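Condensin complex subunit 3 (Schizosaccharomyces pombe, PDB 5OQR) serves as a regulatory subunit of condensin, the complex required to convert interphase chromatin into mitotic-like condensed chromosomes. Local coordinates at residues L708-M713 against G735-P740; R644-F649 against D681-E686; M713-L718 against S771-F776; D651-L656 against R727-S732. All coordinates share one frame; numbering follows the deposited sequence.

Contact 1: L708-M713 against G735-P740; sequences LHLANM and GKLKIP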
loop_
_atom_site.group_PDB
_atom_site.type_symbol
_atom_site.label_atom_id
_atom_site.label_comp_id
_atom_site.label_asym_id
_atom_site.label_seq_id
_atom_site.Cartn_x
_atom_site.Cartn_y
_atom_site.Cartn_z
ATOM N N LEU A 708 -32.170 -1.342 0.149
ATOM C CA LEU A 708 -33.542 -1.708 0.470
ATOM C C LEU A 708 -33.810 -3.166 0.127
ATOM O O LEU A 708 -34.599 -3.829 0.808
ATOM C CB LEU A 708 -34.522 -0.793 -0.263
ATOM C CG LEU A 708 -35.942 -0.772 0.305
ATOM C CD1 LEU A 708 -35.963 -0.202 1.718
ATOM C CD2 LEU A 708 -36.860 0.029 -0.597
ATOM N N HIS A 709 -33.163 -3.680 -0.920
ATOM C CA HIS A 709 -33.218 -5.110 -1.192
ATOM C C HIS A 709 -32.536 -5.898 -0.084
ATOM O O HIS A 709 -32.988 -6.987 0.282
ATOM C CB HIS A 709 -32.569 -5.410 -2.544
ATOM C CG HIS A 709 -32.345 -6.868 -2.795
ATOM N ND1 HIS A 709 -31.089 -7.413 -2.946
ATOM C CD2 HIS A 709 -33.217 -7.897 -2.907
ATOM C CE1 HIS A 709 -31.196 -8.714 -3.147
ATOM N NE2 HIS A 709 -32.477 -9.033 -3.127
ATOM N N LEU A 710 -31.448 -5.359 0.469
ATOM C CA LEU A 710 -30.753 -6.042 1.554
ATOM C C LEU A 710 -31.605 -6.076 2.817
ATOM O O LEU A 710 -31.564 -7.050 3.575
ATOM C CB LEU A 710 -29.415 -5.357 1.825
ATOM C CG LEU A 710 -28.543 -5.987 2.911
ATOM C CD1 LEU A 710 -28.172 -7.413 2.550
ATOM C CD2 LEU A 710 -27.301 -5.152 3.139
ATOM N N ALA A 711 -32.376 -5.017 3.064
ATOM C CA ALA A 711 -33.314 -5.029 4.180
ATOM C C ALA A 711 -34.277 -6.203 4.065
ATOM O O ALA A 711 -34.496 -6.941 5.031
ATOM C CB ALA A 711 -34.077 -3.707 4.230
ATOM N N ASN A 712 -34.854 -6.399 2.878
ATOM C CA ASN A 712 -35.735 -7.540 2.663
ATOM C C ASN A 712 -35.011 -8.854 2.930
ATOM O O ASN A 712 -35.587 -9.779 3.513
ATOM C CB ASN A 712 -36.287 -7.512 1.239
ATOM C CG ASN A 712 -37.051 -6.244 0.937
ATOM O OD1 ASN A 712 -37.599 -5.605 1.835
ATOM N ND2 ASN A 712 -37.092 -5.867 -0.333
ATOM N N MET A 713 -33.747 -8.958 2.508
ATOM C CA MET A 713 -32.971 -10.164 2.783
ATOM C C MET A 713 -32.847 -10.397 4.282
ATOM O O MET A 713 -33.031 -11.518 4.767
ATOM C CB MET A 713 -31.581 -10.055 2.149
ATOM C CG MET A 713 -31.577 -9.895 0.639
ATOM S SD MET A 713 -32.427 -11.222 -0.226
ATOM C CE MET A 713 -31.431 -12.629 0.248
ATOM N N GLY A 735 -30.224 -0.262 10.819
ATOM C CA GLY A 735 -29.961 1.126 11.147
ATOM C C GLY A 735 -28.817 1.733 10.364
ATOM O O GLY A 735 -28.756 2.959 10.227
ATOM N N LYS A 736 -27.911 0.906 9.849
ATOM C CA LYS A 736 -26.778 1.400 9.078
ATOM C C LYS A 736 -27.074 1.508 7.590
ATOM O O LYS A 736 -26.318 2.164 6.869
ATOM C CB LYS A 736 -25.565 0.490 9.283
ATOM C CG LYS A 736 -25.258 0.194 10.738
ATOM C CD LYS A 736 -24.123 -0.797 10.879
ATOM C CE LYS A 736 -23.908 -1.191 12.331
ATOM N NZ LYS A 736 -23.619 -0.015 13.195
ATOM N N LEU A 737 -28.152 0.886 7.120
ATOM C CA LEU A 737 -28.486 0.939 5.705
ATOM C C LEU A 737 -28.649 2.382 5.245
ATOM O O LEU A 737 -29.046 3.264 6.010
ATOM C CB LEU A 737 -29.769 0.158 5.430
ATOM C CG LEU A 737 -29.742 -1.337 5.748
ATOM C CD1 LEU A 737 -31.132 -1.932 5.600
ATOM C CD2 LEU A 737 -28.759 -2.062 4.852
ATOM N N LYS A 738 -28.326 2.614 3.981
ATOM C CA LYS A 738 -28.476 3.914 3.338
ATOM C C LYS A 738 -29.630 3.794 2.349
ATOM O O LYS A 738 -29.445 3.389 1.201
ATOM C CB LYS A 738 -27.193 4.341 2.644
ATOM C CG LYS A 738 -26.194 5.044 3.553
ATOM C CD LYS A 738 -25.150 5.798 2.745
ATOM C CE LYS A 738 -25.722 7.065 2.113
ATOM N NZ LYS A 738 -24.960 7.480 0.904
ATOM N N ILE A 739 -30.821 4.151 2.805
ATOM C CA ILE A 739 -32.035 4.060 2.001
ATOM C C ILE A 739 -32.310 5.444 1.423
ATOM O O ILE A 739 -32.479 6.395 2.197
ATOM C CB ILE A 739 -33.224 3.566 2.837
ATOM C CG1 ILE A 739 -32.827 2.331 3.653
ATOM C CG2 ILE A 739 -34.410 3.255 1.940
ATOM C CD1 ILE A 739 -32.352 1.153 2.824
ATOM N N PRO A 740 -32.340 5.611 0.104
ATOM C CA PRO A 740 -32.717 6.912 -0.454
ATOM C C PRO A 740 -34.191 7.208 -0.220
ATOM O O PRO A 740 -34.997 6.323 0.075
ATOM C CB PRO A 740 -32.401 6.773 -1.946
ATOM C CG PRO A 740 -32.364 5.315 -2.199
ATOM C CD PRO A 740 -31.888 4.678 -0.941
#
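Leu-737 lies against Leu-710 and Ala-711, and Ile-739 against Leu-708, within HEAT repeat 9. One partner is the helix 706-717; the other is the end of the helix 725-736 with the extended chain that leaves it. The side chains meet through apolar groups alone, and no hydrogen bond joins the segments.

Leu-737 presents both of its methyl branches. Its CG stands anti to the carbonyl carbon (chi1 -62°), and the fork at CG lets each branch address a different residue of the helix: CD1 is 3.7 Å from Ala-711 CB, while CD2 meets Leu-710 CD2 at 3.8 Å. The methyl of Ala-711 is a low stop against one prong; Leu-710 brings a longer chain that slants across the other. Leu-737 also touches Leu-680 of the helix 669-682, as does Leu-710, so this pair continues into the packing of a further helix.

Ile-739 is oriented differently. Its side chain and that of Leu-708 stand at about a right angle, and its two branches divide the work. CG2 takes the side chain, at 3.8 Å from Leu-708 CD1. The other arm, ending in CD1, comes over the backbone of the helix, where it lies 3.9 Å from Leu-708 CA. Lys-738, between the two apolar residues, has its CB directed away from the helix, but its backbone N is hydrogen-bonded to His-707 ND1. Beneath the Ile-739 CD1 methyl, 3.7 Å away, is Leu-708 N, whose hydrogen bond goes to Asn-705 OD1.

Contact 2: R644-F649 against D681-E686; sequences RIATIF and DWTDNE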
loop_
_atom_site.group_PDB
_atom_site.type_symbol
_atom_site.label_atom_id
_atom_site.label_comp_id
_atom_site.label_asym_id
_atom_site.label_seq_id
_atom_site.Cartn_x
_atom_site.Cartn_y
_atom_site.Cartn_z
ATOM N N ARG A 644 -25.628 -8.715 -6.457
ATOM C CA ARG A 644 -25.206 -10.084 -6.174
ATOM C C ARG A 644 -24.615 -10.212 -4.778
ATOM O O ARG A 644 -24.743 -11.266 -4.146
ATOM C CB ARG A 644 -24.184 -10.543 -7.214
ATOM C CG ARG A 644 -24.704 -10.585 -8.636
ATOM C CD ARG A 644 -23.640 -11.099 -9.586
ATOM N NE ARG A 644 -24.074 -11.072 -10.981
ATOM C CZ ARG A 644 -23.756 -10.128 -11.861
ATOM N NH1 ARG A 644 -22.986 -9.106 -11.514
ATOM N NH2 ARG A 644 -24.208 -10.206 -13.104
ATOM N N ILE A 645 -23.960 -9.162 -4.283
ATOM C CA ILE A 645 -23.345 -9.229 -2.962
ATOM C C ILE A 645 -24.410 -9.154 -1.877
ATOM O O ILE A 645 -24.331 -9.855 -0.862
ATOM C CB ILE A 645 -22.293 -8.114 -2.811
ATOM C CG1 ILE A 645 -21.191 -8.289 -3.861
ATOM C CG2 ILE A 645 -21.688 -8.124 -1.407
ATOM C CD1 ILE A 645 -20.241 -7.119 -3.969
ATOM N N ALA A 646 -25.427 -8.313 -2.072
ATOM C CA ALA A 646 -26.528 -8.251 -1.119
ATOM C C ALA A 646 -27.324 -9.549 -1.103
ATOM O O ALA A 646 -27.939 -9.885 -0.086
ATOM C CB ALA A 646 -27.439 -7.070 -1.450
ATOM N N THR A 647 -27.314 -10.295 -2.208
ATOM C CA THR A 647 -28.093 -11.526 -2.289
ATOM C C THR A 647 -27.495 -12.640 -1.437
ATOM O O THR A 647 -28.222 -13.541 -1.004
ATOM C CB THR A 647 -28.201 -11.966 -3.747
ATOM O OG1 THR A 647 -28.927 -10.976 -4.484
ATOM C CG2 THR A 647 -28.913 -13.308 -3.874
ATOM N N ILE A 648 -26.187 -12.609 -1.198
ATOM C CA ILE A 648 -25.518 -13.587 -0.347
ATOM C C ILE A 648 -24.956 -12.956 0.909
ATOM O O ILE A 648 -24.425 -13.671 1.771
ATOM C CB ILE A 648 -24.414 -14.344 -1.116
ATOM C CG1 ILE A 648 -23.392 -13.383 -1.733
ATOM C CG2 ILE A 648 -25.025 -15.214 -2.198
ATOM C CD1 ILE A 648 -22.226 -13.056 -0.834
ATOM N N PHE A 649 -25.054 -11.633 1.037
ATOM C CA PHE A 649 -24.644 -10.904 2.230
ATOM C C PHE A 649 -24.958 -11.655 3.521
ATOM O O PHE A 649 -24.056 -12.004 4.291
ATOM C CB PHE A 649 -25.342 -9.541 2.214
ATOM C CG PHE A 649 -24.912 -8.610 3.309
ATOM C CD1 PHE A 649 -25.356 -8.786 4.608
ATOM C CD2 PHE A 649 -24.087 -7.538 3.030
ATOM C CE1 PHE A 649 -24.966 -7.924 5.606
ATOM C CE2 PHE A 649 -23.698 -6.673 4.023
ATOM C CZ PHE A 649 -24.136 -6.865 5.313
ATOM N N ASP A 681 -20.509 -1.100 2.661
ATOM C CA ASP A 681 -19.929 -0.144 1.725
ATOM C C ASP A 681 -19.911 -0.707 0.311
ATOM O O ASP A 681 -20.212 0.006 -0.654
ATOM C CB ASP A 681 -18.520 0.234 2.173
ATOM C CG ASP A 681 -18.509 0.952 3.505
ATOM O OD1 ASP A 681 -17.484 1.583 3.837
ATOM O OD2 ASP A 681 -19.532 0.892 4.216
ATOM N N TRP A 682 -19.568 -1.989 0.169
ATOM C CA TRP A 682 -19.559 -2.616 -1.149
ATOM C C TRP A 682 -20.922 -2.547 -1.817
ATOM O O TRP A 682 -21.006 -2.455 -3.047
ATOM C CB TRP A 682 -19.117 -4.074 -1.032
ATOM C CG TRP A 682 -17.693 -4.257 -0.615
ATOM C CD1 TRP A 682 -16.695 -3.335 -0.673
ATOM C CD2 TRP A 682 -17.110 -5.445 -0.069
ATOM N NE1 TRP A 682 -15.526 -3.872 -0.200
ATOM C CE2 TRP A 682 -15.754 -5.168 0.178
ATOM C CE3 TRP A 682 -17.604 -6.717 0.233
ATOM C CZ2 TRP A 682 -14.887 -6.114 0.714
ATOM C CZ3 TRP A 682 -16.743 -7.652 0.762
ATOM C CH2 TRP A 682 -15.400 -7.348 0.999
ATOM N N THR A 683 -21.995 -2.600 -1.036
ATOM C CA THR A 683 -23.348 -2.623 -1.573
ATOM C C THR A 683 -23.983 -1.240 -1.645
ATOM O O THR A 683 -25.118 -1.122 -2.108
ATOM C CB THR A 683 -24.214 -3.557 -0.726
ATOM O OG1 THR A 683 -24.024 -3.261 0.660
ATOM C CG2 THR A 683 -23.829 -4.994 -0.952
ATOM N N ASP A 684 -23.275 -0.196 -1.222
ATOM C CA ASP A 684 -23.809 1.159 -1.233
ATOM C C ASP A 684 -23.807 1.705 -2.657
ATOM O O ASP A 684 -22.752 1.790 -3.295
ATOM C CB ASP A 684 -22.983 2.050 -0.309
ATOM C CG ASP A 684 -23.569 3.437 -0.146
ATOM O OD1 ASP A 684 -24.359 3.870 -1.012
ATOM O OD2 ASP A 684 -23.230 4.104 0.852
ATOM N N ASN A 685 -24.987 2.087 -3.150
ATOM C CA ASN A 685 -25.096 2.587 -4.516
ATOM C C ASN A 685 -24.314 3.879 -4.708
ATOM O O ASN A 685 -23.858 4.168 -5.820
ATOM C CB ASN A 685 -26.566 2.806 -4.877
ATOM C CG ASN A 685 -26.748 3.317 -6.291
ATOM O OD1 ASN A 685 -27.005 4.500 -6.507
ATOM N ND2 ASN A 685 -26.609 2.424 -7.264
ATOM N N GLU A 686 -24.152 4.669 -3.647
ATOM C CA GLU A 686 -23.438 5.933 -3.763
ATOM C C GLU A 686 -21.972 5.736 -4.128
ATOM O O GLU A 686 -21.360 6.649 -4.691
ATOM C CB GLU A 686 -23.545 6.712 -2.451
ATOM C CG GLU A 686 -22.927 8.104 -2.490
ATOM C CD GLU A 686 -23.657 9.043 -3.432
ATOM O OE1 GLU A 686 -24.770 8.694 -3.877
ATOM O OE2 GLU A 686 -23.117 10.131 -3.728
#
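Thr-683 directs its methyl at Ile-645 and Ala-646, joining the helix 639-661 to the end of the helix 669-682 in the alpha-solenoid of this HEAT-repeat protein. All four residues in touch are buried. The close part centres on one atom: Thr-683 CG2 is 3.8 Å from Ile-645 CG2 and 3.9 Å from Ala-646 N, with the methyl of Ala-646 slightly farther off. The torsion at Thr-683 (chi1 48°) divides its branches: CG2 faces the helix, whereas OG1 sits between the backbone N and the carbonyl carbon and is hydrogen-bonded to Met-679 O, Leu-680 O and His-707 NE2. The polar end is thus served by its own helix and by His-707, leaving the methyl to the apolar side.

Packing slackens at Trp-682, where Ile-645 CD1 reaches only the CB, at 4.4 Å; the indole is stacked with Phe-631 instead.

After Thr-683 no side chain of 684-686 touches 644-649, although Gln-642 of the same helix still holds Trp-682 O and Asp-684 O. The chain leads to Glu-686, which is exposed and poorly ordered. An Asx turn forms here: Glu-686 N donates to Asp-684 OD1 over 2.8 Å, approaching from above the carboxylate, 41° out of its plane.

Contact 3: M713-L718 against S771-F776; sequences MIFESL and SILAKF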
loop_
_atom_site.group_PDB
_atom_site.type_symbol
_atom_site.label_atom_id
_atom_site.label_comp_id
_atom_site.label_asym_id
_atom_site.label_seq_id
_atom_site.Cartn_x
_atom_site.Cartn_y
_atom_site.Cartn_z
ATOM N N MET A 713 -33.747 -8.958 2.508
ATOM C CA MET A 713 -32.971 -10.164 2.783
ATOM C C MET A 713 -32.847 -10.397 4.282
ATOM O O MET A 713 -33.031 -11.518 4.767
ATOM C CB MET A 713 -31.581 -10.055 2.149
ATOM C CG MET A 713 -31.577 -9.895 0.639
ATOM S SD MET A 713 -32.427 -11.222 -0.226
ATOM C CE MET A 713 -31.431 -12.629 0.248
ATOM N N ILE A 714 -32.522 -9.345 5.029
ATOM C CA ILE A 714 -32.359 -9.473 6.474
ATOM C C ILE A 714 -33.653 -9.963 7.114
ATOM O O ILE A 714 -33.652 -10.911 7.907
ATOM C CB ILE A 714 -31.894 -8.134 7.074
ATOM C CG1 ILE A 714 -30.498 -7.789 6.546
ATOM C CG2 ILE A 714 -31.890 -8.193 8.599
ATOM C CD1 ILE A 714 -30.021 -6.397 6.885
ATOM N N PHE A 715 -34.781 -9.333 6.774
ATOM C CA PHE A 715 -36.054 -9.741 7.363
ATOM C C PHE A 715 -36.321 -11.221 7.134
ATOM O O PHE A 715 -36.839 -11.911 8.019
ATOM C CB PHE A 715 -37.195 -8.901 6.787
ATOM C CG PHE A 715 -37.188 -7.473 7.245
ATOM C CD1 PHE A 715 -37.082 -7.162 8.588
ATOM C CD2 PHE A 715 -37.278 -6.440 6.331
ATOM C CE1 PHE A 715 -37.069 -5.855 9.009
ATOM C CE2 PHE A 715 -37.265 -5.130 6.748
ATOM C CZ PHE A 715 -37.160 -4.837 8.088
ATOM N N GLU A 716 -35.971 -11.730 5.954
ATOM C CA GLU A 716 -36.224 -13.127 5.631
ATOM C C GLU A 716 -35.235 -14.081 6.287
ATOM O O GLU A 716 -35.510 -15.283 6.349
ATOM C CB GLU A 716 -36.193 -13.321 4.116
ATOM C CG GLU A 716 -37.421 -12.787 3.405
ATOM C CD GLU A 716 -37.246 -12.726 1.903
ATOM O OE1 GLU A 716 -36.121 -12.969 1.423
ATOM O OE2 GLU A 716 -38.237 -12.437 1.201
ATOM N N SER A 717 -34.102 -13.581 6.783
ATOM C CA SER A 717 -33.088 -14.427 7.394
ATOM C C SER A 717 -33.085 -14.360 8.915
ATOM O O SER A 717 -32.479 -15.227 9.552
ATOM C CB SER A 717 -31.698 -14.041 6.876
ATOM O OG SER A 717 -31.192 -12.918 7.573
ATOM N N LEU A 718 -33.737 -13.361 9.510
ATOM C CA LEU A 718 -33.770 -13.271 10.966
ATOM C C LEU A 718 -34.323 -14.528 11.624
ATOM O O LEU A 718 -33.798 -14.918 12.680
ATOM C CB LEU A 718 -34.584 -12.043 11.390
ATOM C CG LEU A 718 -33.969 -10.676 11.084
ATOM C CD1 LEU A 718 -34.991 -9.580 11.324
ATOM C CD2 LEU A 718 -32.723 -10.438 11.913
ATOM N N SER A 771 -36.353 -0.634 19.131
ATOM C CA SER A 771 -36.205 0.769 18.760
ATOM C C SER A 771 -35.690 0.910 17.332
ATOM O O SER A 771 -36.125 1.802 16.596
ATOM C CB SER A 771 -35.269 1.471 19.741
ATOM O OG SER A 771 -35.237 2.868 19.507
ATOM N N ILE A 772 -34.764 0.041 16.923
ATOM C CA ILE A 772 -34.270 0.077 15.551
ATOM C C ILE A 772 -35.382 -0.287 14.578
ATOM O O ILE A 772 -35.559 0.366 13.543
ATOM C CB ILE A 772 -33.057 -0.859 15.395
ATOM C CG1 ILE A 772 -31.910 -0.403 16.298
ATOM C CG2 ILE A 772 -32.584 -0.897 13.943
ATOM C CD1 ILE A 772 -30.831 -1.446 16.480
ATOM N N LEU A 773 -36.149 -1.332 14.891
ATOM C CA LEU A 773 -37.238 -1.735 14.010
ATOM C C LEU A 773 -38.304 -0.653 13.915
ATOM O O LEU A 773 -38.838 -0.392 12.833
ATOM C CB LEU A 773 -37.847 -3.047 14.501
ATOM C CG LEU A 773 -36.966 -4.288 14.354
ATOM C CD1 LEU A 773 -37.625 -5.484 15.011
ATOM C CD2 LEU A 773 -36.676 -4.582 12.889
ATOM N N ALA A 774 -38.624 -0.006 15.038
ATOM C CA ALA A 774 -39.630 1.049 15.018
ATOM C C ALA A 774 -39.151 2.250 14.214
ATOM O O ALA A 774 -39.910 2.819 13.423
ATOM C CB ALA A 774 -39.978 1.467 16.444
ATOM N N LYS A 775 -37.896 2.651 14.404
ATOM C CA LYS A 775 -37.360 3.772 13.643
ATOM C C LYS A 775 -37.284 3.448 12.158
ATOM O O LYS A 775 -37.483 4.334 11.319
ATOM C CB LYS A 775 -35.985 4.147 14.183
ATOM C CG LYS A 775 -35.576 5.582 13.905
ATOM C CD LYS A 775 -34.262 5.926 14.591
ATOM C CE LYS A 775 -34.407 5.968 16.108
ATOM N NZ LYS A 775 -33.400 5.105 16.786
ATOM N N PHE A 776 -36.997 2.191 11.815
ATOM C CA PHE A 776 -36.974 1.785 10.416
ATOM C C PHE A 776 -38.380 1.752 9.833
ATOM O O PHE A 776 -38.605 2.215 8.709
ATOM C CB PHE A 776 -36.305 0.416 10.290
ATOM C CG PHE A 776 -35.952 0.039 8.885
ATOM C CD1 PHE A 776 -34.743 0.424 8.337
ATOM C CD2 PHE A 776 -36.825 -0.704 8.113
ATOM C CE1 PHE A 776 -34.412 0.080 7.044
ATOM C CE2 PHE A 776 -36.500 -1.052 6.819
ATOM C CZ PHE A 776 -35.291 -0.661 6.284
#
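Phe-715 spans the gap to Leu-773 and Phe-776, linking the helix 706-717 of HEAT repeat 9 to the helix 767-785 near the C-terminal end of the solenoid. The backbones stay well apart, the nearest pair of CA atoms being those of Phe-715 and Leu-773 at 10.5 Å, so side-chain ends make the contact.

The aromatic component is Phe-715 with Phe-776. The far end of the Phe-715 ring leads: its CZ lies 4.0 Å from Phe-776 CE2, and this partner atom sits at the Phe-715 edge, near the ring plane. The two side chains slant across one another. Phe-776 starts out toward the opposite helix, its CG anti to the backbone N (chi1 -167°), which carries its ring up to that edge.

The aliphatic component uses the same rim. Leu-773 CD2 is 4.1 Å from Phe-715 CE1, again near the plane of the ring, and the two side chains run past each other in opposite directions. Leu-734 of the helix 725-736 touches both of them, and Thr-751, Lys-754 and Leu-755 of the helix 745-759 also pack on Phe-715.

No hydrogen bond crosses between the segments. Within 713-718, Ile-714 O accepts three donors: Ser-717 N at 2.9 Å, Leu-718 N at 2.9 Å, and the Ser-717 hydroxyl, whose OG lies 3.2 Å away and is tilted 22° from the carbonyl plane.

Contact 4: D651-L656 against R727-S732; sequences DALLSL and RKFMIS
Leu-653 turns one methyl, CD2, to the notch formed by two neighbouring side chains of the opposite helix, Phe-729 and Met-730. One wall of the notch is the phenyl rim, where the methyl lies 3.7 Å from Phe-729 CE1 and close to the ring plane, so the ring offers its edge rather than a face; the two side chains stand at about a right angle. The sulfur forms the other wall, with Met-730 SD 4.2 Å from Leu-653 CD2.

Met-730 is itself the bump of the opposite side. Its chain is bent at both chi2 and chi3 (-56° and -70°), which folds it into a compact knob with SD in front. This knob fits between the ends of Leu-653 and Leu-654, and Leu-654 CD2 closes on it at 3.9 Å from Met-730 SD and 4.1 Å from Met-730 CG.

The fold here is the alpha-solenoid, and the contact joins its helices 639-661 and 725-736, the latter in HEAT repeat 9. The axes of 651-656 and 727-732 make 141°, roughly antiparallel, and come within 11.7 Å, which leaves room for interdigitated side chains instead of touching backbones. Helix 669-682 lines one flank, with Met-679 on Leu-653 and with Ile-672 and Ala-676 on Phe-729; Leu-718 lies on Met-730. Farther round the first helix, Ser-655 OG is hydrogen-bonded to Asp-651 O at 3.1 Å, on the face of that carbonyl opposite to Ser-655 N.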
loop_
_atom_site.group_PDB
_atom_site.type_symbol
_atom_site.label_atom_id
_atom_site.label_comp_id
_atom_site.label_asym_id
_atom_site.label_seq_id
_atom_site.Cartn_x
_atom_site.Cartn_y
_atom_site.Cartn_z
ATOM N N ASP A 651 -26.057 -14.681 4.342
ATOM C CA ASP A 651 -25.528 -16.025 4.549
ATOM C C ASP A 651 -24.022 -15.993 4.768
ATOM O O ASP A 651 -23.494 -16.744 5.595
ATOM C CB ASP A 651 -25.881 -16.913 3.359
ATOM C CG ASP A 651 -27.324 -16.752 2.920
ATOM O OD1 ASP A 651 -28.182 -17.523 3.398
ATOM O OD2 ASP A 651 -27.599 -15.846 2.103
ATOM N N ALA A 652 -23.313 -15.132 4.036
ATOM C CA ALA A 652 -21.881 -14.986 4.257
ATOM C C ALA A 652 -21.596 -14.457 5.654
ATOM O O ALA A 652 -20.699 -14.953 6.344
ATOM C CB ALA A 652 -21.280 -14.057 3.203
ATOM N N LEU A 653 -22.357 -13.454 6.092
ATOM C CA LEU A 653 -22.102 -12.850 7.395
ATOM C C LEU A 653 -22.467 -13.804 8.526
ATOM O O LEU A 653 -21.783 -13.844 9.554
ATOM C CB LEU A 653 -22.880 -11.542 7.515
ATOM C CG LEU A 653 -22.494 -10.613 8.665
ATOM C CD1 LEU A 653 -21.059 -10.131 8.525
ATOM C CD2 LEU A 653 -23.449 -9.434 8.708
ATOM N N LEU A 654 -23.540 -14.577 8.359
ATOM C CA LEU A 654 -23.900 -15.560 9.374
ATOM C C LEU A 654 -22.837 -16.643 9.491
ATOM O O LEU A 654 -22.487 -17.062 10.600
ATOM C CB LEU A 654 -25.260 -16.179 9.046
ATOM C CG LEU A 654 -26.479 -15.268 9.192
ATOM C CD1 LEU A 654 -27.735 -16.011 8.774
ATOM C CD2 LEU A 654 -26.614 -14.754 10.616
ATOM N N SER A 655 -22.314 -17.113 8.357
ATOM C CA SER A 655 -21.254 -18.112 8.395
ATOM C C SER A 655 -20.031 -17.583 9.129
ATOM O O SER A 655 -19.369 -18.324 9.863
ATOM C CB SER A 655 -20.885 -18.537 6.974
ATOM O OG SER A 655 -21.915 -19.310 6.389
ATOM N N LEU A 656 -19.717 -16.301 8.947
ATOM C CA LEU A 656 -18.573 -15.721 9.638
ATOM C C LEU A 656 -18.816 -15.622 11.137
ATOM O O LEU A 656 -17.873 -15.765 11.923
ATOM C CB LEU A 656 -18.253 -14.346 9.053
ATOM C CG LEU A 656 -17.595 -14.367 7.673
ATOM C CD1 LEU A 656 -17.579 -12.977 7.064
ATOM C CD2 LEU A 656 -16.180 -14.921 7.758
ATOM N N ARG A 727 -29.212 -12.661 16.158
ATOM C CA ARG A 727 -30.432 -11.986 15.728
ATOM C C ARG A 727 -30.385 -10.504 16.074
ATOM O O ARG A 727 -30.834 -9.662 15.289
ATOM C CB ARG A 727 -31.646 -12.657 16.367
ATOM C CG ARG A 727 -32.958 -12.400 15.644
ATOM C CD ARG A 727 -34.089 -13.197 16.269
ATOM N NE ARG A 727 -34.204 -14.540 15.707
ATOM C CZ ARG A 727 -34.873 -15.538 16.277
ATOM N NH1 ARG A 727 -35.481 -15.357 17.442
ATOM N NH2 ARG A 727 -34.929 -16.723 15.687
ATOM N N LYS A 728 -29.839 -10.164 17.244
ATOM C CA LYS A 728 -29.620 -8.761 17.582
ATOM C C LYS A 728 -28.755 -8.075 16.534
ATOM O O LYS A 728 -29.062 -6.966 16.085
ATOM C CB LYS A 728 -28.955 -8.641 18.953
ATOM C CG LYS A 728 -29.907 -8.402 20.113
ATOM C CD LYS A 728 -29.221 -7.652 21.252
ATOM C CE LYS A 728 -28.877 -6.218 20.854
ATOM N NZ LYS A 728 -28.602 -5.344 22.028
ATOM N N PHE A 729 -27.654 -8.720 16.144
ATOM C CA PHE A 729 -26.687 -8.070 15.270
ATOM C C PHE A 729 -27.260 -7.848 13.878
ATOM O O PHE A 729 -27.022 -6.803 13.263
ATOM C CB PHE A 729 -25.407 -8.898 15.198
ATOM C CG PHE A 729 -24.370 -8.310 14.297
ATOM C CD1 PHE A 729 -24.059 -8.912 13.094
ATOM C CD2 PHE A 729 -23.725 -7.137 14.643
ATOM C CE1 PHE A 729 -23.111 -8.364 12.258
ATOM C CE2 PHE A 729 -22.777 -6.582 13.812
ATOM C CZ PHE A 729 -22.473 -7.192 12.617
ATOM N N MET A 730 -28.017 -8.817 13.360
ATOM C CA MET A 730 -28.610 -8.651 12.039
ATOM C C MET A 730 -29.581 -7.482 12.010
ATOM O O MET A 730 -29.691 -6.792 10.990
ATOM C CB MET A 730 -29.311 -9.940 11.612
ATOM C CG MET A 730 -28.392 -11.150 11.536
ATOM S SD MET A 730 -26.970 -10.906 10.452
ATOM C CE MET A 730 -27.758 -10.900 8.846
ATOM N N ILE A 731 -30.291 -7.239 13.115
ATOM C CA ILE A 731 -31.184 -6.089 13.189
ATOM C C ILE A 731 -30.378 -4.799 13.247
ATOM O O ILE A 731 -30.780 -3.776 12.686
ATOM C CB ILE A 731 -32.130 -6.229 14.399
ATOM C CG1 ILE A 731 -33.119 -7.369 14.160
ATOM C CG2 ILE A 731 -32.895 -4.928 14.663
ATOM C CD1 ILE A 731 -33.844 -7.824 15.408
ATOM N N SER A 732 -29.227 -4.832 13.923
ATOM C CA SER A 732 -28.361 -3.660 13.996
ATOM C C SER A 732 -28.046 -3.100 12.616
ATOM O O SER A 732 -27.845 -1.890 12.468
ATOM C CB SER A 732 -27.063 -4.018 14.718
ATOM O OG SER A 732 -26.387 -5.069 14.052
#

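The four contacts form one block in the C-terminal part of the solenoid, with centres 9 to 17 Å apart, contacts 1 and 3 nearest and contacts 2 and 3 farthest. Helix 639-661 serves contacts 2 and 4, helix 706-717 contacts 1 and 3, and helix 725-736 contacts 1 and 4. Along the chain, contact 2 closes before contacts 1 and 3 open, while contact 4 interleaves with all three. Direct touches knit them further: Ala-711 CB lies 3.9 Å from Phe-776 CZ (contacts 1 and 3), Leu-710 CD1 3.6 Å from Phe-649 CG (contacts 1 and 2), and Leu-718 CD2 3.5 Å from Met-730 CB (contacts 3 and 4), consistent with a shared, largely apolar interior.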